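Local coordinates for conserved hypothetical exported protein (Bacteroides fragilis, PDB 4JJA), which probably acts as a peptidoglycan beta-N-acetylmuramidase of the NamZ family, at residues I8-E11 against A15-P18; C234-T239 against Q252-P257; D305-A310 against D318-P323. All blocks are in the same frame, centred on the assembly; numbering follows the deposited sequence.

Contact 1 of 3, residues I8-E11 against A15-P18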
loop_
_atom_site.group_PDB
_atom_site.type_symbol
_atom_site.label_atom_id
_atom_site.label_comp_id
_atom_site.label_asym_id
_atom_site.label_seq_id
_atom_site.Cartn_x
_atom_site.Cartn_y
_atom_site.Cartn_z
ATOM N N ILE A 8 -15.086 0.665 10.715
ATOM C CA ILE A 8 -14.726 1.013 9.347
ATOM C C ILE A 8 -15.948 1.571 8.605
ATOM O O ILE A 8 -17.102 1.401 9.027
ATOM C CB ILE A 8 -14.125 -0.172 8.586
ATOM C CG1 ILE A 8 -15.145 -1.297 8.411
ATOM C CG2 ILE A 8 -12.797 -0.653 9.249
ATOM C CD1 ILE A 8 -14.671 -2.420 7.476
ATOM N N GLY A 9 -15.704 2.262 7.497
ATOM C CA GLY A 9 -16.770 2.843 6.706
ATOM C C GLY A 9 -17.827 1.796 6.330
ATOM O O GLY A 9 -19.014 2.075 6.390
ATOM N N ALA A 10 -17.385 0.622 5.861
ATOM C CA ALA A 10 -18.317 -0.380 5.323
ATOM C C ALA A 10 -19.292 -0.899 6.372
ATOM O O ALA A 10 -20.369 -1.378 6.014
ATOM C CB ALA A 10 -17.576 -1.518 4.674
ATOM N N GLU A 11 -18.962 -0.813 7.656
ATOM C CA GLU A 11 -19.856 -1.244 8.733
ATOM C C GLU A 11 -21.012 -0.289 8.949
ATOM O O GLU A 11 -22.026 -0.654 9.554
ATOM C CB GLU A 11 -19.074 -1.312 10.051
ATOM C CG GLU A 11 -18.123 -2.444 10.149
ATOM C CD GLU A 11 -17.369 -2.436 11.468
ATOM O OE1 GLU A 11 -16.336 -1.751 11.560
ATOM O OE2 GLU A 11 -17.843 -3.098 12.431
ATOM N N ALA A 15 -25.185 4.978 7.074
ATOM C CA ALA A 15 -24.566 6.125 6.443
ATOM C C ALA A 15 -24.536 6.095 4.927
ATOM O O ALA A 15 -24.591 7.132 4.307
ATOM C CB ALA A 15 -23.123 6.373 6.991
ATOM N N TYR A 16 -24.466 4.927 4.324
ATOM C CA TYR A 16 -24.320 4.867 2.876
ATOM C C TYR A 16 -25.351 4.059 2.128
ATOM O O TYR A 16 -25.470 4.257 0.933
ATOM C CB TYR A 16 -22.916 4.437 2.481
ATOM C CG TYR A 16 -22.530 3.032 2.807
ATOM C CD1 TYR A 16 -22.778 2.011 1.901
ATOM C CD2 TYR A 16 -21.952 2.679 4.036
ATOM C CE1 TYR A 16 -22.470 0.719 2.156
ATOM C CE2 TYR A 16 -21.653 1.353 4.309
ATOM C CZ TYR A 16 -21.888 0.366 3.373
ATOM O OH TYR A 16 -21.576 -0.961 3.617
ATOM N N PHE A 17 -26.144 3.218 2.771
ATOM C CA PHE A 17 -27.214 2.519 2.044
ATOM C C PHE A 17 -28.116 3.500 1.287
ATOM O O PHE A 17 -28.422 3.278 0.129
ATOM C CB PHE A 17 -27.987 1.574 2.951
ATOM C CG PHE A 17 -27.387 0.194 3.111
ATOM C CD1 PHE A 17 -26.063 -0.080 2.814
ATOM C CD2 PHE A 17 -28.124 -0.798 3.687
ATOM C CE1 PHE A 17 -25.551 -1.321 2.991
ATOM C CE2 PHE A 17 -27.611 -2.061 3.845
ATOM C CZ PHE A 17 -26.342 -2.328 3.501
ATOM N N PRO A 18 -28.462 4.647 1.863
ATOM C CA PRO A 18 -29.301 5.590 1.075
ATOM C C PRO A 18 -28.611 6.168 -0.140
ATOM O O PRO A 18 -29.297 6.539 -1.115
ATOM C CB PRO A 18 -29.653 6.664 2.087
ATOM C CG PRO A 18 -29.696 5.871 3.399
ATOM C CD PRO A 18 -28.464 4.973 3.284
#

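Contact 2 of 3, residues C234-T239 against Q252-P257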
loop_
_atom_site.group_PDB
_atom_site.type_symbol
_atom_site.label_atom_id
_atom_site.label_comp_id
_atom_site.label_asym_id
_atom_site.label_seq_id
_atom_site.Cartn_x
_atom_site.Cartn_y
_atom_site.Cartn_z
ATOM N N CYS A 234 11.257 -3.354 2.393
ATOM C CA CYS A 234 10.921 -3.433 0.978
ATOM C C CYS A 234 11.953 -2.703 0.122
ATOM O O CYS A 234 12.070 -2.997 -1.045
ATOM C CB CYS A 234 9.502 -2.875 0.693
ATOM S SG CYS A 234 8.823 -3.407 -0.889
ATOM N N LEU A 235 12.750 -1.806 0.711
ATOM C CA LEU A 235 13.853 -1.210 -0.052
ATOM C C LEU A 235 14.810 -2.236 -0.610
ATOM O O LEU A 235 15.494 -1.978 -1.620
ATOM C CB LEU A 235 14.551 -0.154 0.797
ATOM C CG LEU A 235 13.629 0.981 1.293
ATOM C CD1 LEU A 235 14.463 1.955 2.149
ATOM C CD2 LEU A 235 12.935 1.708 0.160
ATOM N N PHE A 236 14.897 -3.394 0.030
ATOM C CA PHE A 236 15.729 -4.461 -0.494
ATOM C C PHE A 236 15.285 -5.003 -1.838
ATOM O O PHE A 236 16.063 -5.655 -2.521
ATOM C CB PHE A 236 15.897 -5.619 0.493
ATOM C CG PHE A 236 16.809 -5.342 1.659
ATOM C CD1 PHE A 236 18.137 -5.050 1.453
ATOM C CD2 PHE A 236 16.366 -5.431 2.968
ATOM C CE1 PHE A 236 19.005 -4.898 2.506
ATOM C CE2 PHE A 236 17.232 -5.251 4.054
ATOM C CZ PHE A 236 18.555 -4.964 3.800
ATOM N N GLU A 237 14.069 -4.708 -2.256
ATOM C CA GLU A 237 13.644 -5.104 -3.605
ATOM C C GLU A 237 14.426 -4.338 -4.665
ATOM O O GLU A 237 14.378 -4.711 -5.819
ATOM C CB GLU A 237 12.151 -4.935 -3.774
ATOM C CG GLU A 237 11.443 -5.916 -2.811
ATOM C CD GLU A 237 10.138 -6.510 -3.162
ATOM O OE1 GLU A 237 9.386 -5.898 -3.890
ATOM O OE2 GLU A 237 9.849 -7.605 -2.600
ATOM N N GLY A 238 15.110 -3.266 -4.297
ATOM C CA GLY A 238 16.039 -2.556 -5.164
ATOM C C GLY A 238 17.457 -3.052 -5.078
ATOM O O GLY A 238 18.354 -2.289 -5.462
ATOM N N THR A 239 17.663 -4.280 -4.594
ATOM C CA THR A 239 18.957 -4.882 -4.347
ATOM C C THR A 239 18.825 -6.366 -4.611
ATOM O O THR A 239 17.705 -6.873 -4.760
ATOM C CB THR A 239 19.420 -4.692 -2.868
ATOM O OG1 THR A 239 18.767 -5.666 -2.031
ATOM C CG2 THR A 239 19.211 -3.266 -2.343
ATOM N N GLN A 252 10.529 -9.821 7.358
ATOM C CA GLN A 252 10.941 -9.790 8.754
ATOM C C GLN A 252 12.367 -10.260 8.964
ATOM O O GLN A 252 12.817 -10.429 10.084
ATOM C CB GLN A 252 9.986 -10.624 9.606
ATOM C CG GLN A 252 8.543 -10.125 9.606
ATOM C CD GLN A 252 7.572 -11.222 9.924
ATOM O OE1 GLN A 252 7.338 -11.488 11.108
ATOM N NE2 GLN A 252 7.070 -11.918 8.911
ATOM N N VAL A 253 13.068 -10.511 7.848
ATOM C CA VAL A 253 14.466 -10.943 7.801
ATOM C C VAL A 253 15.139 -10.290 6.605
ATOM O O VAL A 253 14.439 -9.818 5.684
ATOM C CB VAL A 253 14.579 -12.493 7.717
ATOM C CG1 VAL A 253 13.831 -13.227 8.830
ATOM C CG2 VAL A 253 14.109 -12.963 6.330
ATOM N N TYR A 254 16.466 -10.304 6.591
ATOM C CA TYR A 254 17.171 -10.008 5.347
ATOM C C TYR A 254 18.440 -10.821 5.285
ATOM O O TYR A 254 19.046 -11.121 6.301
ATOM C CB TYR A 254 17.437 -8.515 5.141
ATOM C CG TYR A 254 18.380 -7.872 6.104
ATOM C CD1 TYR A 254 17.914 -7.367 7.327
ATOM C CD2 TYR A 254 19.728 -7.734 5.819
ATOM C CE1 TYR A 254 18.776 -6.696 8.188
ATOM C CE2 TYR A 254 20.578 -7.097 6.689
ATOM C CZ TYR A 254 20.117 -6.573 7.866
ATOM O OH TYR A 254 20.965 -5.928 8.746
ATOM N N GLY A 255 18.840 -11.227 4.089
ATOM C CA GLY A 255 20.061 -11.996 3.975
ATOM C C GLY A 255 20.379 -12.328 2.531
ATOM O O GLY A 255 19.602 -12.074 1.633
ATOM N N HIS A 256 21.547 -12.941 2.322
ATOM C CA HIS A 256 22.033 -13.203 0.977
ATOM C C HIS A 256 23.090 -14.295 1.068
ATOM O O HIS A 256 23.797 -14.392 2.078
ATOM C CB HIS A 256 22.653 -11.896 0.431
ATOM C CG HIS A 256 23.087 -11.955 -0.989
ATOM N ND1 HIS A 256 24.281 -12.535 -1.362
ATOM C CD2 HIS A 256 22.437 -11.611 -2.124
ATOM C CE1 HIS A 256 24.361 -12.511 -2.674
ATOM N NE2 HIS A 256 23.262 -11.955 -3.170
ATOM N N PRO A 257 23.207 -15.125 0.017
ATOM C CA PRO A 257 24.226 -16.203 0.109
ATOM C C PRO A 257 25.676 -15.766 0.279
ATOM O O PRO A 257 26.482 -16.551 0.745
ATOM C CB PRO A 257 24.066 -16.962 -1.179
ATOM C CG PRO A 257 22.990 -16.349 -1.921
ATOM C CD PRO A 257 22.392 -15.222 -1.191
#

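Contact 3 of 3, residues D305-A310 against D318-P323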
loop_
_atom_site.group_PDB
_atom_site.type_symbol
_atom_site.label_atom_id
_atom_site.label_comp_id
_atom_site.label_asym_id
_atom_site.label_seq_id
_atom_site.Cartn_x
_atom_site.Cartn_y
_atom_site.Cartn_z
ATOM N N ASP A 305 19.364 1.391 8.464
ATOM C CA ASP A 305 20.423 0.556 9.025
ATOM C C ASP A 305 20.603 -0.738 8.259
ATOM O O ASP A 305 21.732 -1.238 8.114
ATOM C CB ASP A 305 20.161 0.205 10.516
ATOM C CG ASP A 305 20.435 1.324 11.506
ATOM O OD1 ASP A 305 21.038 2.325 11.150
ATOM O OD2 ASP A 305 20.047 1.147 12.695
ATOM N N TYR A 306 19.476 -1.357 7.870
ATOM C CA TYR A 306 19.546 -2.672 7.301
ATOM C C TYR A 306 20.185 -2.622 5.912
ATOM O O TYR A 306 21.072 -3.425 5.573
ATOM C CB TYR A 306 18.130 -3.285 7.236
ATOM C CG TYR A 306 17.354 -3.140 8.532
ATOM C CD1 TYR A 306 17.898 -3.551 9.730
ATOM C CD2 TYR A 306 16.075 -2.624 8.551
ATOM C CE1 TYR A 306 17.191 -3.398 10.943
ATOM C CE2 TYR A 306 15.358 -2.482 9.754
ATOM C CZ TYR A 306 15.937 -2.863 10.948
ATOM O OH TYR A 306 15.191 -2.763 12.112
ATOM N N LEU A 307 19.724 -1.695 5.089
ATOM C CA LEU A 307 20.257 -1.509 3.784
ATOM C C LEU A 307 21.782 -1.204 3.805
ATOM O O LEU A 307 22.560 -1.755 3.037
ATOM C CB LEU A 307 19.419 -0.392 3.163
ATOM C CG LEU A 307 19.687 -0.081 1.714
ATOM C CD1 LEU A 307 19.231 -1.197 0.791
ATOM C CD2 LEU A 307 18.998 1.188 1.322
ATOM N N ILE A 308 22.152 -0.325 4.727
ATOM C CA ILE A 308 23.548 0.081 4.847
ATOM C C ILE A 308 24.404 -1.086 5.304
ATOM O O ILE A 308 25.521 -1.313 4.811
ATOM C CB ILE A 308 23.637 1.327 5.751
ATOM C CG1 ILE A 308 22.998 2.526 5.051
ATOM C CG2 ILE A 308 25.098 1.592 6.239
ATOM C CD1 ILE A 308 22.857 3.774 5.914
ATOM N N ASP A 309 23.884 -1.862 6.249
ATOM C CA ASP A 309 24.579 -3.051 6.702
ATOM C C ASP A 309 24.875 -4.015 5.563
ATOM O O ASP A 309 26.011 -4.474 5.404
ATOM C CB ASP A 309 23.723 -3.727 7.783
ATOM C CG ASP A 309 24.322 -4.999 8.331
ATOM O OD1 ASP A 309 25.473 -4.917 8.761
ATOM O OD2 ASP A 309 23.625 -5.988 8.422
ATOM N N ALA A 310 23.838 -4.352 4.809
ATOM C CA ALA A 310 24.030 -5.266 3.716
ATOM C C ALA A 310 24.969 -4.738 2.643
ATOM O O ALA A 310 25.799 -5.467 2.123
ATOM C CB ALA A 310 22.682 -5.640 3.102
ATOM N N ASP A 318 28.518 -0.451 -6.290
ATOM C CA ASP A 318 27.307 0.108 -6.868
ATOM C C ASP A 318 26.384 -0.950 -7.471
ATOM O O ASP A 318 25.189 -0.709 -7.594
ATOM C CB ASP A 318 27.669 1.180 -7.873
ATOM C CG ASP A 318 26.480 1.927 -8.433
ATOM O OD1 ASP A 318 25.762 2.633 -7.700
ATOM O OD2 ASP A 318 26.288 1.813 -9.666
ATOM N N ARG A 319 26.907 -2.146 -7.777
ATOM C CA ARG A 319 26.086 -3.238 -8.284
ATOM C C ARG A 319 25.089 -3.767 -7.268
ATOM O O ARG A 319 24.142 -4.451 -7.624
ATOM C CB ARG A 319 26.966 -4.386 -8.826
ATOM C CG ARG A 319 27.908 -4.001 -9.887
ATOM C CD ARG A 319 27.206 -3.211 -10.987
ATOM N NE ARG A 319 28.137 -2.862 -12.089
ATOM C CZ ARG A 319 28.303 -3.569 -13.190
ATOM N NH1 ARG A 319 27.592 -4.665 -13.411
ATOM N NH2 ARG A 319 29.186 -3.145 -14.120
ATOM N N PHE A 320 25.292 -3.435 -6.001
ATOM C CA PHE A 320 24.297 -3.728 -4.953
ATOM C C PHE A 320 22.940 -3.095 -5.231
ATOM O O PHE A 320 21.900 -3.615 -4.834
ATOM C CB PHE A 320 24.863 -3.211 -3.630
ATOM C CG PHE A 320 23.934 -3.372 -2.463
ATOM C CD1 PHE A 320 23.884 -4.570 -1.729
ATOM C CD2 PHE A 320 23.169 -2.316 -2.053
ATOM C CE1 PHE A 320 23.047 -4.681 -0.647
ATOM C CE2 PHE A 320 22.363 -2.443 -0.958
ATOM C CZ PHE A 320 22.319 -3.617 -0.275
ATOM N N PHE A 321 22.947 -1.925 -5.847
ATOM C CA PHE A 321 21.712 -1.162 -6.091
ATOM C C PHE A 321 21.260 -1.419 -7.503
ATOM O O PHE A 321 21.934 -1.027 -8.439
ATOM C CB PHE A 321 21.880 0.345 -5.865
ATOM C CG PHE A 321 22.259 0.710 -4.467
ATOM C CD1 PHE A 321 21.332 0.799 -3.484
ATOM C CD2 PHE A 321 23.605 0.993 -4.146
ATOM C CE1 PHE A 321 21.712 1.137 -2.177
ATOM C CE2 PHE A 321 23.983 1.340 -2.880
ATOM C CZ PHE A 321 23.031 1.426 -1.884
ATOM N N ARG A 322 20.113 -2.052 -7.662
ATOM C CA ARG A 322 19.488 -2.242 -8.964
ATOM C C ARG A 322 19.257 -0.872 -9.590
ATOM O O ARG A 322 19.049 0.106 -8.875
ATOM C CB ARG A 322 18.148 -2.930 -8.778
ATOM C CG ARG A 322 18.341 -4.401 -8.382
ATOM C CD ARG A 322 17.125 -5.122 -8.004
ATOM N NE ARG A 322 17.327 -6.565 -8.003
ATOM C CZ ARG A 322 16.406 -7.458 -7.639
ATOM N NH1 ARG A 322 15.239 -7.044 -7.120
ATOM N NH2 ARG A 322 16.703 -8.763 -7.729
ATOM N N PRO A 323 19.167 -0.780 -10.935
ATOM C CA PRO A 323 18.876 0.501 -11.554
ATOM C C PRO A 323 17.634 1.180 -10.950
ATOM O O PRO A 323 17.596 2.413 -10.773
ATOM C CB PRO A 323 18.705 0.124 -13.006
ATOM C CG PRO A 323 19.657 -1.010 -13.187
ATOM C CD PRO A 323 19.525 -1.823 -11.919
#

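Contact 1 of 3, residues I8-E11 against A15-P18
In the N-terminal, Rossmann-like part of the chain, beside strand 136-140 of the parallel sheet, the turn of Gly9 and Ala10 is tied to the first helix of the chain, 13-20, by the ring of Tyr16. The phenol hydroxyl gives its proton to a main-chain carbonyl: Tyr16 OH lies 2.7 Å from Ala10 O, approaching at a C=O...donor angle of 126° and tilted 16° out of the carbonyl plane. The same oxygen sits at the edge of the ring, 3.5 Å from Tyr16 CE2, while Gly9 O comes obliquely to within 3.4 Å of that CE2 carbon. Two successive carbonyls therefore gather along one side of the tyrosine. With CG between the backbone N and the carbonyl carbon (chi1 68°), the Tyr16 ring is swung off the helix and back over the turn. The turn has a brace of its own, a rather long backbone bond of 3.2 Å from Glu11 N to Ile8 O. Leu138 and Leu140 of strand 136-140 pack against Tyr16, and Gly9 bonds through its backbone to Asp141. The buried hydroxyl and the buried carbonyl thus satisfy one another, which holds the end of the phenol ring against the turn and links helix 13-20 to the residues just before it.

Contact 2 of 3, residues C234-T239 against Q252-P257
Phe236 and Tyr254 meet ring to ring, and theirs is the aromatic pair on which this contact rests. The planes are inclined by 27° with centroids 5.0 Å apart, a strongly offset pair in which little of one ring lies over the other. It is the outer end of the phenylalanine that does the touching: Phe236 CZ sits over one face of the tyrosine, displaced toward its rim and 3.6 Å from Tyr254 CD2. Phe236 CE2 reaches further back along the partner, to the root of the side chain, where it packs 3.4 Å from Tyr254 CB. This slide places the methylene and the near half of the phenol ring against the phenylalanine, with the hydroxyl beyond the overlap.

The two residues come from different elements of the C-terminal NamZ region. Phe236 belongs to a 3-10 turn following helix 224-233, whereas Tyr254 stands on strand 253-256, an outer strand of a small antiparallel sheet, next to 284-288. Tyr254 CG lies between its backbone N and carbonyl carbon (chi1 66°), which carries the ring off the sheet toward the turn. Tyr306 and Ala310 of helix 305-314 also pack on Phe236.

Polar interactions lie on either residue, at the backbone of Phe236 and at the hydroxyl of Tyr254. Phe236 O accepts twice from Thr239: OG1 bonds to it at 2.7 Å, in the carbonyl plane and on a lone pair, and Thr239 N bonds to it at 3.0 Å. The two bonds hold the backbone at the end of the 3-10 turn, from which the phenylalanine projects. Tyr254 OH, for its part, is hydrogen-bonded to Asp309 OD2 on helix 305-314.

Contact 3 of 3, residues D305-A310 against D318-P323
Ala310 and Leu307, one helical turn apart, meet Phe320 in an apolar contact between helix 305-314 and the chain that returns after it. Ala310 lies by one flank of the ring, its CB 3.9 Å from Phe320 CE1. By the other flank, in one of the two conformers of Leu307, its CD1 arrives at the ring edge, near the ring plane, 3.8 Å from Phe320 CE2. The tip of the ring thereby fits between the two residues, with Phe320 CZ 3.8 Å from the main-chain oxygen Leu307 O. Phe320 CG is anti to its backbone N (chi1 177°), an extended setting that sends the ring out from the 3-10 turn toward helix 305-314.

The second aromatic is met more loosely. In the same conformer the other leucine methyl, Leu307 CD2, stands at the edge of Phe321, 4.4 Å from CE1. The neighbouring phenylalanines meet edge-to-face (T-shaped), nearly perpendicular, with Phe320 CD2 over the centre of the Phe321 ring, 3.6 Å above its plane.

Around these side chains, Ile338 of helix 333-339 packs on Leu307, and Arg335 and Glu339 of the same helix touch Phe321. Thr239 and Val241 touch Phe320 from the loop leading to strand 253-256.

In the fold
All three contacts are buried, yet they divide between two parts of the protein: contact 1 lies on the opposite side of the chain's centre from contacts 2 and 3, its centre 40 Å or more from theirs. Contact 1 is polar in essence, a side-chain hydroxyl meeting a main-chain carbonyl beside the parallel sheet. The other two are apolar, one an aromatic pair joining turn to sheet, the other aliphatic groups against phenylalanine rings. Those two are neighbours, with centres about 9 Å apart: helix 305-314, which supplies one side of contact 3, is common to both, and a backbone hydrogen bond between Gly238 and Arg322 joins their loops.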